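Protein SCO1, mitochondrial (Saccharomyces cerevisiae, PDB 2B7K) is a metallochaperone of the mitochondrial inner membrane, required for accumulation of cytochrome c oxidase subunits 1 and 2 and thought to act in copper transport or insertion. Local coordinates at residues P23-D28 / F114-N119; K37-K42 / T78-F83; P58-K63 / L161-D166. All coordinates share one frame; numbering follows the deposited sequence.

Contacts 1 and 2 pack a helix and a turn on strands of the central mixed sheet of the thioredoxin-like domain of Sco1, whereas contact 3 joins a helix to the loop leaving its outermost strand. Contact 1 sets helix 114-123 beside strand 25-28, and contact 2 brings the turn after strand 33-35 to strand 80-85; their centres lie about 16 Å apart, and Phe24 CE2 meets Leu39 CD1 at 4.1 Å. The centres of contacts 2 and 3 are about 19 Å apart, yet the two touch where Phe83 CD2 meets Leu61 CD2 (4.0 Å). Contacts 1 and 3 are about 24 Å apart between centres. Contact 3 alone approaches the probable copper ligands: the side chains of Glu60 and Cys57 are about 6 Å apart.

Contact 1: P23-D28 / F114-N119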
loop_
_atom_site.group_PDB
_atom_site.type_symbol
_atom_site.label_atom_id
_atom_site.label_comp_id
_atom_site.label_asym_id
_atom_site.label_seq_id
_atom_site.Cartn_x
_atom_site.Cartn_y
_atom_site.Cartn_z
ATOM N N PRO A 23 -7.851 -10.851 7.209
ATOM C CA PRO A 23 -7.721 -10.127 8.472
ATOM C C PRO A 23 -6.290 -9.884 8.934
ATOM O O PRO A 23 -5.430 -10.757 8.830
ATOM C CB PRO A 23 -8.506 -10.998 9.452
ATOM C CG PRO A 23 -8.363 -12.375 8.872
ATOM C CD PRO A 23 -8.568 -12.124 7.403
ATOM N N PHE A 24 -6.045 -8.671 9.417
ATOM C CA PHE A 24 -4.743 -8.296 9.949
ATOM C C PHE A 24 -4.984 -7.208 10.978
ATOM O O PHE A 24 -6.021 -6.541 10.952
ATOM C CB PHE A 24 -3.775 -7.836 8.839
ATOM C CG PHE A 24 -4.178 -6.570 8.134
ATOM C CD1 PHE A 24 -3.930 -5.324 8.706
ATOM C CD2 PHE A 24 -4.758 -6.624 6.870
ATOM C CE1 PHE A 24 -4.248 -4.150 8.024
ATOM C CE2 PHE A 24 -5.081 -5.453 6.180
ATOM C CZ PHE A 24 -4.825 -4.215 6.757
ATOM N N HIS A 25 -4.030 -7.039 11.885
ATOM C CA HIS A 25 -4.151 -6.067 12.970
ATOM C C HIS A 25 -2.806 -5.372 13.143
ATOM O O HIS A 25 -1.842 -5.990 13.583
ATOM C CB HIS A 25 -4.517 -6.810 14.259
ATOM C CG HIS A 25 -4.959 -5.918 15.375
ATOM N ND1 HIS A 25 -6.274 -5.549 15.556
ATOM C CD2 HIS A 25 -4.260 -5.320 16.370
ATOM C CE1 HIS A 25 -6.367 -4.764 16.616
ATOM N NE2 HIS A 25 -5.159 -4.609 17.126
ATOM N N LEU A 26 -2.740 -4.088 12.795
ATOM C CA LEU A 26 -1.492 -3.331 12.908
ATOM C C LEU A 26 -1.771 -1.992 13.573
ATOM O O LEU A 26 -2.833 -1.791 14.153
ATOM C CB LEU A 26 -0.900 -3.088 11.508
ATOM C CG LEU A 26 -0.596 -4.340 10.673
ATOM C CD1 LEU A 26 -0.419 -3.969 9.206
ATOM C CD2 LEU A 26 0.658 -5.023 11.216
ATOM N N GLU A 27 -0.800 -1.086 13.503
ATOM C CA GLU A 27 -0.964 0.260 14.043
ATOM C C GLU A 27 -0.405 1.204 12.984
ATOM O O GLU A 27 0.513 0.832 12.257
ATOM C CB GLU A 27 -0.167 0.436 15.342
ATOM C CG GLU A 27 1.339 0.297 15.171
ATOM C CD GLU A 27 2.123 0.636 16.433
ATOM O OE1 GLU A 27 3.323 0.306 16.480
ATOM O OE2 GLU A 27 1.547 1.231 17.367
ATOM N N ASP A 28 -0.951 2.410 12.859
ATOM C CA ASP A 28 -0.380 3.317 11.873
ATOM C C ASP A 28 0.764 4.048 12.555
ATOM O O ASP A 28 0.998 3.851 13.751
ATOM C CB ASP A 28 -1.425 4.289 11.290
ATOM C CG ASP A 28 -2.007 5.241 12.314
ATOM O OD1 ASP A 28 -1.404 5.434 13.392
ATOM O OD2 ASP A 28 -3.078 5.817 12.013
ATOM N N PHE A 114 6.207 -8.300 15.729
ATOM C CA PHE A 114 6.669 -9.278 14.751
ATOM C C PHE A 114 5.504 -10.155 14.310
ATOM O O PHE A 114 5.316 -10.407 13.121
ATOM C CB PHE A 114 7.756 -10.176 15.352
ATOM C CG PHE A 114 9.139 -9.618 15.240
ATOM C CD1 PHE A 114 10.183 -10.420 14.783
ATOM C CD2 PHE A 114 9.411 -8.305 15.600
ATOM C CE1 PHE A 114 11.475 -9.918 14.687
ATOM C CE2 PHE A 114 10.702 -7.794 15.509
ATOM C CZ PHE A 114 11.735 -8.601 15.052
ATOM N N ASP A 115 4.728 -10.630 15.278
ATOM C CA ASP A 115 3.588 -11.489 14.985
ATOM C C ASP A 115 2.536 -10.832 14.097
ATOM O O ASP A 115 2.028 -11.452 13.160
ATOM C CB ASP A 115 2.940 -11.973 16.286
ATOM C CG ASP A 115 3.757 -13.053 16.976
ATOM O OD1 ASP A 115 3.359 -13.496 18.074
ATOM O OD2 ASP A 115 4.798 -13.462 16.416
ATOM N N GLU A 116 2.203 -9.581 14.391
ATOM C CA GLU A 116 1.211 -8.868 13.596
ATOM C C GLU A 116 1.710 -8.636 12.168
ATOM O O GLU A 116 0.961 -8.815 11.204
ATOM C CB GLU A 116 0.871 -7.519 14.242
ATOM C CG GLU A 116 0.247 -7.631 15.631
ATOM C CD GLU A 116 0.024 -6.273 16.279
ATOM O OE1 GLU A 116 0.903 -5.398 16.134
ATOM O OE2 GLU A 116 -1.023 -6.085 16.945
ATOM N N VAL A 117 2.968 -8.231 12.039
ATOM C CA VAL A 117 3.542 -7.968 10.723
ATOM C C VAL A 117 3.679 -9.260 9.922
ATOM O O VAL A 117 3.361 -9.305 8.730
ATOM C CB VAL A 117 4.925 -7.282 10.849
ATOM C CG1 VAL A 117 5.577 -7.158 9.484
ATOM C CG2 VAL A 117 4.763 -5.904 11.475
ATOM N N LYS A 118 4.150 -10.312 10.586
ATOM C CA LYS A 118 4.322 -11.612 9.949
ATOM C C LYS A 118 2.991 -12.082 9.365
ATOM O O LYS A 118 2.938 -12.615 8.256
ATOM C CB LYS A 118 4.833 -12.636 10.973
ATOM C CG LYS A 118 4.940 -14.063 10.445
ATOM C CD LYS A 118 5.345 -15.042 11.543
ATOM C CE LYS A 118 6.710 -14.704 12.122
ATOM N NZ LYS A 118 7.125 -15.666 13.189
ATOM N N ASN A 119 1.913 -11.882 10.115
ATOM C CA ASN A 119 0.594 -12.285 9.642
ATOM C C ASN A 119 0.173 -11.472 8.418
ATOM O O ASN A 119 -0.324 -12.024 7.436
ATOM C CB ASN A 119 -0.451 -12.108 10.743
ATOM C CG ASN A 119 -1.860 -12.340 10.238
ATOM O OD1 ASN A 119 -2.212 -13.446 9.827
ATOM N ND2 ASN A 119 -2.672 -11.291 10.250
HETATM O O HOH W 1 -1.855 -8.944 11.552
#
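Asn119 reaches from the helix to the backbone ahead of strand 25-28, where its ND2 donates a hydrogen bond to Pro23 O at 3.1 Å. The bond lies close to the amide plane, with an N-H...O angle of 156°, and CG, standing anti to the backbone N (chi1 172°), turns the amide toward Pro23. A second bond from ND2 goes to a water that also accepts from His25 N and donates to Glu116 O, thereby linking strand and helix backbones. One turn earlier, the extended Glu116 chain runs alongside His25, pointing the same way. Its CB lies 3.2 Å from His25 O, while OE2 comes to the edge of the imidazole ring, 3.4 Å from CD2; OE1 is bonded instead to Thr113 N, just ahead of the helix. Beneath this polar layer Leu26 CD2 packs against Val117 CG2 at 4.2 Å, and Leu26 also touches Leu110 of strand 108-111. Lys123 adds a further hydrogen bond to Pro23 O. The contact therefore combines direct and water-mediated polar bonds with the packing of Leu26 and the Glu116 methylenes: two donors grip one carbonyl, and one water bridges His25 N, Glu116 O and Asn119 ND2.

Contact 2: K37-K42 / T78-F83; sequences KNLLGK and TLQPLF
Gln80 extends from strand 80-85 toward the turn at 37-42 and has the largest share of this contact. Its first torsion (chi1 171°) swings the chain away from its own N, and with the next also extended it runs straight out from CB through CG, delivering the amide to the other segment. CD lies 3.8 Å from Lys42 CE, where the two chains pass at a slant. At the tip the amide divides its work. NE2 donates to Asn38 O at 3.1 Å, a nearly straight bond (N-H...O 169°) that stays in the amide plane of Gln80 but arrives tilted 32° from the carbonyl plane of Asn38. NE2 is also hydrogen-bonded to Ser44 OG, so two oxygens hold this nitrogen. OE1 lies 3.6 Å from both CE and NZ of Lys42, with no direct hydrogen bond; a water that donates to OE1 at 2.7 Å accepts from NZ, bridging ammonium and amide. Deeper in, Leu39 CD2 meets Leu82 CD1 at 3.8 Å, an apolar pair below the polar tip. The type II turn from Leu39 to Lys42 links the 3-10 segment to the approach to strand 44-49. That strand pairs with 80-85 through backbone bonds of Gln80 and Leu82, Phe34 of strand 33-35 touches both these side chains, and helix 56-75 packs on Leu79, Pro81 and Phe83.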
loop_
_atom_site.group_PDB
_atom_site.type_symbol
_atom_site.label_atom_id
_atom_site.label_comp_id
_atom_site.label_asym_id
_atom_site.label_seq_id
_atom_site.Cartn_x
_atom_site.Cartn_y
_atom_site.Cartn_z
ATOM N N LYS A 37 -10.470 -3.955 8.523
ATOM C CA LYS A 37 -11.743 -3.238 8.542
ATOM C C LYS A 37 -11.572 -1.796 8.061
ATOM O O LYS A 37 -12.526 -1.167 7.603
ATOM C CB LYS A 37 -12.329 -3.240 9.957
ATOM C CG LYS A 37 -12.534 -4.630 10.536
ATOM C CD LYS A 37 -13.425 -5.481 9.650
ATOM C CE LYS A 37 -14.844 -4.940 9.603
ATOM N NZ LYS A 37 -15.485 -4.965 10.947
ATOM N N ASN A 38 -10.355 -1.272 8.160
ATOM C CA ASN A 38 -10.085 0.096 7.722
ATOM C C ASN A 38 -9.948 0.203 6.204
ATOM O O ASN A 38 -9.754 1.296 5.668
ATOM C CB ASN A 38 -8.819 0.643 8.395
ATOM C CG ASN A 38 -9.016 0.927 9.877
ATOM O OD1 ASN A 38 -8.808 0.062 10.729
ATOM N ND2 ASN A 38 -9.434 2.152 10.188
ATOM N N LEU A 39 -10.047 -0.929 5.512
ATOM C CA LEU A 39 -9.957 -0.936 4.052
ATOM C C LEU A 39 -11.344 -0.730 3.453
ATOM O O LEU A 39 -11.488 -0.398 2.278
ATOM C CB LEU A 39 -9.415 -2.273 3.550
ATOM C CG LEU A 39 -8.007 -2.682 3.987
ATOM C CD1 LEU A 39 -7.660 -4.016 3.337
ATOM C CD2 LEU A 39 -7.006 -1.603 3.583
ATOM N N LEU A 40 -12.365 -0.943 4.271
ATOM C CA LEU A 40 -13.748 -0.814 3.820
ATOM C C LEU A 40 -14.162 0.608 3.454
ATOM O O LEU A 40 -13.763 1.572 4.105
ATOM C CB LEU A 40 -14.690 -1.365 4.894
ATOM C CG LEU A 40 -14.456 -2.837 5.248
ATOM C CD1 LEU A 40 -15.376 -3.249 6.394
ATOM C CD2 LEU A 40 -14.704 -3.700 4.015
ATOM N N GLY A 41 -14.956 0.725 2.394
ATOM C CA GLY A 41 -15.445 2.024 1.965
ATOM C C GLY A 41 -14.538 2.855 1.079
ATOM O O GLY A 41 -14.838 4.013 0.804
ATOM N N LYS A 42 -13.425 2.290 0.629
ATOM C CA LYS A 42 -12.527 3.050 -0.230
ATOM C C LYS A 42 -11.556 2.175 -0.994
ATOM O O LYS A 42 -11.411 0.999 -0.699
ATOM C CB LYS A 42 -11.765 4.084 0.601
ATOM C CG LYS A 42 -11.350 3.590 1.972
ATOM C CD LYS A 42 -11.020 4.756 2.887
ATOM C CE LYS A 42 -10.861 4.300 4.327
ATOM N NZ LYS A 42 -10.658 5.451 5.247
ATOM N N THR A 78 -9.241 9.676 -5.231
ATOM C CA THR A 78 -8.446 9.695 -4.007
ATOM C C THR A 78 -8.332 8.277 -3.445
ATOM O O THR A 78 -9.337 7.653 -3.108
ATOM C CB THR A 78 -9.094 10.589 -2.927
ATOM O OG1 THR A 78 -9.243 11.921 -3.429
ATOM C CG2 THR A 78 -8.227 10.621 -1.674
ATOM N N LEU A 79 -7.110 7.768 -3.354
ATOM C CA LEU A 79 -6.894 6.429 -2.820
ATOM C C LEU A 79 -6.405 6.506 -1.378
ATOM O O LEU A 79 -6.056 7.581 -0.881
ATOM C CB LEU A 79 -5.839 5.679 -3.639
ATOM C CG LEU A 79 -6.002 5.522 -5.150
ATOM C CD1 LEU A 79 -4.766 4.818 -5.701
ATOM C CD2 LEU A 79 -7.259 4.723 -5.478
ATOM N N GLN A 80 -6.399 5.354 -0.711
ATOM C CA GLN A 80 -5.894 5.235 0.654
ATOM C C GLN A 80 -4.570 4.493 0.493
ATOM O O GLN A 80 -4.545 3.263 0.451
ATOM C CB GLN A 80 -6.834 4.399 1.538
ATOM C CG GLN A 80 -6.207 4.073 2.904
ATOM C CD GLN A 80 -7.181 3.461 3.894
ATOM O OE1 GLN A 80 -7.376 3.993 4.989
ATOM N NE2 GLN A 80 -7.788 2.338 3.522
ATOM N N PRO A 81 -3.456 5.230 0.375
ATOM C CA PRO A 81 -2.141 4.605 0.211
ATOM C C PRO A 81 -1.564 4.152 1.538
ATOM O O PRO A 81 -1.519 4.919 2.505
ATOM C CB PRO A 81 -1.317 5.704 -0.452
ATOM C CG PRO A 81 -1.882 6.941 0.151
ATOM C CD PRO A 81 -3.371 6.695 0.237
ATOM N N LEU A 82 -1.117 2.899 1.574
ATOM C CA LEU A 82 -0.572 2.320 2.795
ATOM C C LEU A 82 0.796 1.703 2.561
ATOM O O LEU A 82 0.986 0.956 1.601
ATOM C CB LEU A 82 -1.521 1.234 3.321
ATOM C CG LEU A 82 -2.964 1.685 3.566
ATOM C CD1 LEU A 82 -3.858 0.474 3.818
ATOM C CD2 LEU A 82 -2.989 2.638 4.752
ATOM N N PHE A 83 1.744 2.036 3.433
ATOM C CA PHE A 83 3.091 1.480 3.369
ATOM C C PHE A 83 3.222 0.551 4.569
ATOM O O PHE A 83 3.233 1.003 5.710
ATOM C CB PHE A 83 4.148 2.579 3.465
ATOM C CG PHE A 83 5.567 2.058 3.472
ATOM C CD1 PHE A 83 6.403 2.299 4.557
ATOM C CD2 PHE A 83 6.063 1.333 2.393
ATOM C CE1 PHE A 83 7.727 1.822 4.565
ATOM C CE2 PHE A 83 7.378 0.852 2.388
ATOM C CZ PHE A 83 8.212 1.097 3.473
HETATM O O HOH W 2 -8.669 4.222 7.400
#

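Contact 3: P58-K63 / L161-D166; sequences PDELDK and LGRNYD
Gly162, first in the 161-166 loop to meet the helix, places its carbonyl O 3.7 Å from Lys63 NZ, without a hydrogen bond. It opens a type I turn ending at Tyr165, whose backbone N is bonded to Gly162 O. Arg163 meets Glu60 through its aliphatic portion: CG lies 3.6 Å from Glu60 OE2. The two side chains cross at about a right angle, and the guanidinium is turned away, NE 5.5 Å from OE2, with no salt bridge. The backbone O of Arg163 accepts from a water that also accepts from Lys63 NZ. Tyr165 supplies the direct bond, its O receiving Lys63 NZ at 3.2 Å with a C=O...N angle of 159°. Lys63 gets there extended as far as CD, then bending at chi3 (62°); NZ also forms a salt bridge with Glu60 OE1 at 3.3 Å, its hydrogen bond weak, one turn back along the helix. Asp166 closes the segment: OD2 accepts from Lys168 N, in the turn leading into helix 169-180, and caps Thr169 N, its first residue, while O accepts from Trp67 NE1 of helix 56-75. The side chain of Glu60 lies about 6 Å from that of Cys57, a probable copper ligand. The loop passes from edge strand 157-161 to helix 169-180 alongside helix 56-75; Phe148 of strand 148-151 touches Glu60 and Lys63, and Tyr47 of strand 44-49 packs on Glu60.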
loop_
_atom_site.group_PDB
_atom_site.type_symbol
_atom_site.label_atom_id
_atom_site.label_comp_id
_atom_site.label_asym_id
_atom_site.label_seq_id
_atom_site.Cartn_x
_atom_site.Cartn_y
_atom_site.Cartn_z
ATOM N N PRO A 58 12.486 3.193 -2.180
ATOM C CA PRO A 58 12.388 4.628 -2.475
ATOM C C PRO A 58 11.852 4.896 -3.881
ATOM O O PRO A 58 11.019 5.783 -4.077
ATOM C CB PRO A 58 13.824 5.112 -2.307
ATOM C CG PRO A 58 14.362 4.193 -1.253
ATOM C CD PRO A 58 13.839 2.852 -1.702
ATOM N N ASP A 59 12.334 4.129 -4.859
ATOM C CA ASP A 59 11.884 4.299 -6.239
ATOM C C ASP A 59 10.391 3.990 -6.386
ATOM O O ASP A 59 9.679 4.676 -7.125
ATOM C CB ASP A 59 12.676 3.394 -7.190
ATOM C CG ASP A 59 14.137 3.794 -7.304
ATOM O OD1 ASP A 59 14.433 5.009 -7.320
ATOM O OD2 ASP A 59 14.989 2.888 -7.398
ATOM N N GLU A 60 9.922 2.958 -5.688
ATOM C CA GLU A 60 8.510 2.580 -5.755
ATOM C C GLU A 60 7.628 3.634 -5.098
ATOM O O GLU A 60 6.572 3.987 -5.621
ATOM C CB GLU A 60 8.283 1.232 -5.066
ATOM C CG GLU A 60 8.914 0.044 -5.770
ATOM C CD GLU A 60 8.210 -0.323 -7.065
ATOM O OE1 GLU A 60 8.271 0.465 -8.034
ATOM O OE2 GLU A 60 7.589 -1.407 -7.112
ATOM N N LEU A 61 8.044 4.119 -3.935
ATOM C CA LEU A 61 7.277 5.133 -3.227
ATOM C C LEU A 61 7.245 6.427 -4.039
ATOM O O LEU A 61 6.256 7.154 -4.014
ATOM C CB LEU A 61 7.870 5.378 -1.836
ATOM C CG LEU A 61 7.679 4.219 -0.849
ATOM C CD1 LEU A 61 8.468 4.498 0.414
ATOM C CD2 LEU A 61 6.197 4.043 -0.525
ATOM N N ASP A 62 8.323 6.710 -4.764
ATOM C CA ASP A 62 8.358 7.912 -5.595
ATOM C C ASP A 62 7.320 7.756 -6.700
ATOM O O ASP A 62 6.544 8.673 -6.964
ATOM C CB ASP A 62 9.741 8.109 -6.219
ATOM C CG ASP A 62 10.686 8.888 -5.320
ATOM O OD1 ASP A 62 11.885 8.991 -5.663
ATOM O OD2 ASP A 62 10.233 9.403 -4.275
ATOM N N LYS A 63 7.301 6.584 -7.332
ATOM C CA LYS A 63 6.350 6.318 -8.403
ATOM C C LYS A 63 4.924 6.446 -7.877
ATOM O O LYS A 63 4.057 7.014 -8.548
ATOM C CB LYS A 63 6.571 4.915 -8.988
ATOM C CG LYS A 63 5.672 4.598 -10.187
ATOM C CD LYS A 63 6.006 3.248 -10.829
ATOM C CE LYS A 63 5.791 2.082 -9.865
ATOM N NZ LYS A 63 6.109 0.763 -10.502
ATOM N N LEU A 161 0.037 -4.170 -9.132
ATOM C CA LEU A 161 0.785 -3.433 -10.135
ATOM C C LEU A 161 2.268 -3.630 -9.880
ATOM O O LEU A 161 2.802 -3.193 -8.856
ATOM C CB LEU A 161 0.420 -1.944 -10.100
ATOM C CG LEU A 161 -1.056 -1.640 -10.389
ATOM C CD1 LEU A 161 -1.855 -1.698 -9.099
ATOM C CD2 LEU A 161 -1.186 -0.260 -11.016
ATOM N N GLY A 162 2.912 -4.327 -10.808
ATOM C CA GLY A 162 4.332 -4.593 -10.702
ATOM C C GLY A 162 5.178 -3.466 -11.263
ATOM O O GLY A 162 4.668 -2.408 -11.628
ATOM N N ARG A 163 6.481 -3.700 -11.347
ATOM C CA ARG A 163 7.386 -2.681 -11.840
ATOM C C ARG A 163 7.252 -2.400 -13.325
ATOM O O ARG A 163 7.800 -1.423 -13.823
ATOM C CB ARG A 163 8.824 -3.056 -11.501
ATOM C CG ARG A 163 9.105 -3.013 -10.010
ATOM C CD ARG A 163 10.592 -2.945 -9.742
ATOM N NE ARG A 163 11.260 -4.206 -10.031
ATOM C CZ ARG A 163 12.579 -4.348 -10.100
ATOM N NH1 ARG A 163 13.101 -5.534 -10.364
ATOM N NH2 ARG A 163 13.375 -3.300 -9.912
ATOM N N ASN A 164 6.515 -3.245 -14.032
ATOM C CA ASN A 164 6.336 -3.030 -15.460
ATOM C C ASN A 164 5.329 -1.932 -15.763
ATOM O O ASN A 164 5.122 -1.565 -16.923
ATOM C CB ASN A 164 5.960 -4.346 -16.143
ATOM C CG ASN A 164 7.165 -5.247 -16.323
ATOM O OD1 ASN A 164 8.112 -4.889 -17.029
ATOM N ND2 ASN A 164 7.146 -6.413 -15.681
ATOM N N TYR A 165 4.688 -1.412 -14.718
ATOM C CA TYR A 165 3.762 -0.305 -14.895
ATOM C C TYR A 165 4.573 0.950 -14.594
ATOM O O TYR A 165 5.275 1.012 -13.584
ATOM C CB TYR A 165 2.585 -0.389 -13.923
ATOM C CG TYR A 165 1.525 -1.385 -14.320
ATOM C CD1 TYR A 165 1.514 -2.674 -13.789
ATOM C CD2 TYR A 165 0.526 -1.036 -15.232
ATOM C CE1 TYR A 165 0.530 -3.590 -14.152
ATOM C CE2 TYR A 165 -0.459 -1.942 -15.602
ATOM C CZ TYR A 165 -0.452 -3.216 -15.057
ATOM O OH TYR A 165 -1.434 -4.110 -15.415
ATOM N N ASP A 166 4.491 1.941 -15.473
ATOM C CA ASP A 166 5.233 3.177 -15.272
ATOM C C ASP A 166 4.311 4.275 -14.752
ATOM O O ASP A 166 3.150 4.019 -14.444
ATOM C CB ASP A 166 5.907 3.612 -16.579
ATOM C CG ASP A 166 4.910 3.949 -17.675
ATOM O OD1 ASP A 166 5.351 4.144 -18.829
ATOM O OD2 ASP A 166 3.695 4.023 -17.392
HETATM O O HOH W 3 8.993 0.564 -11.813
#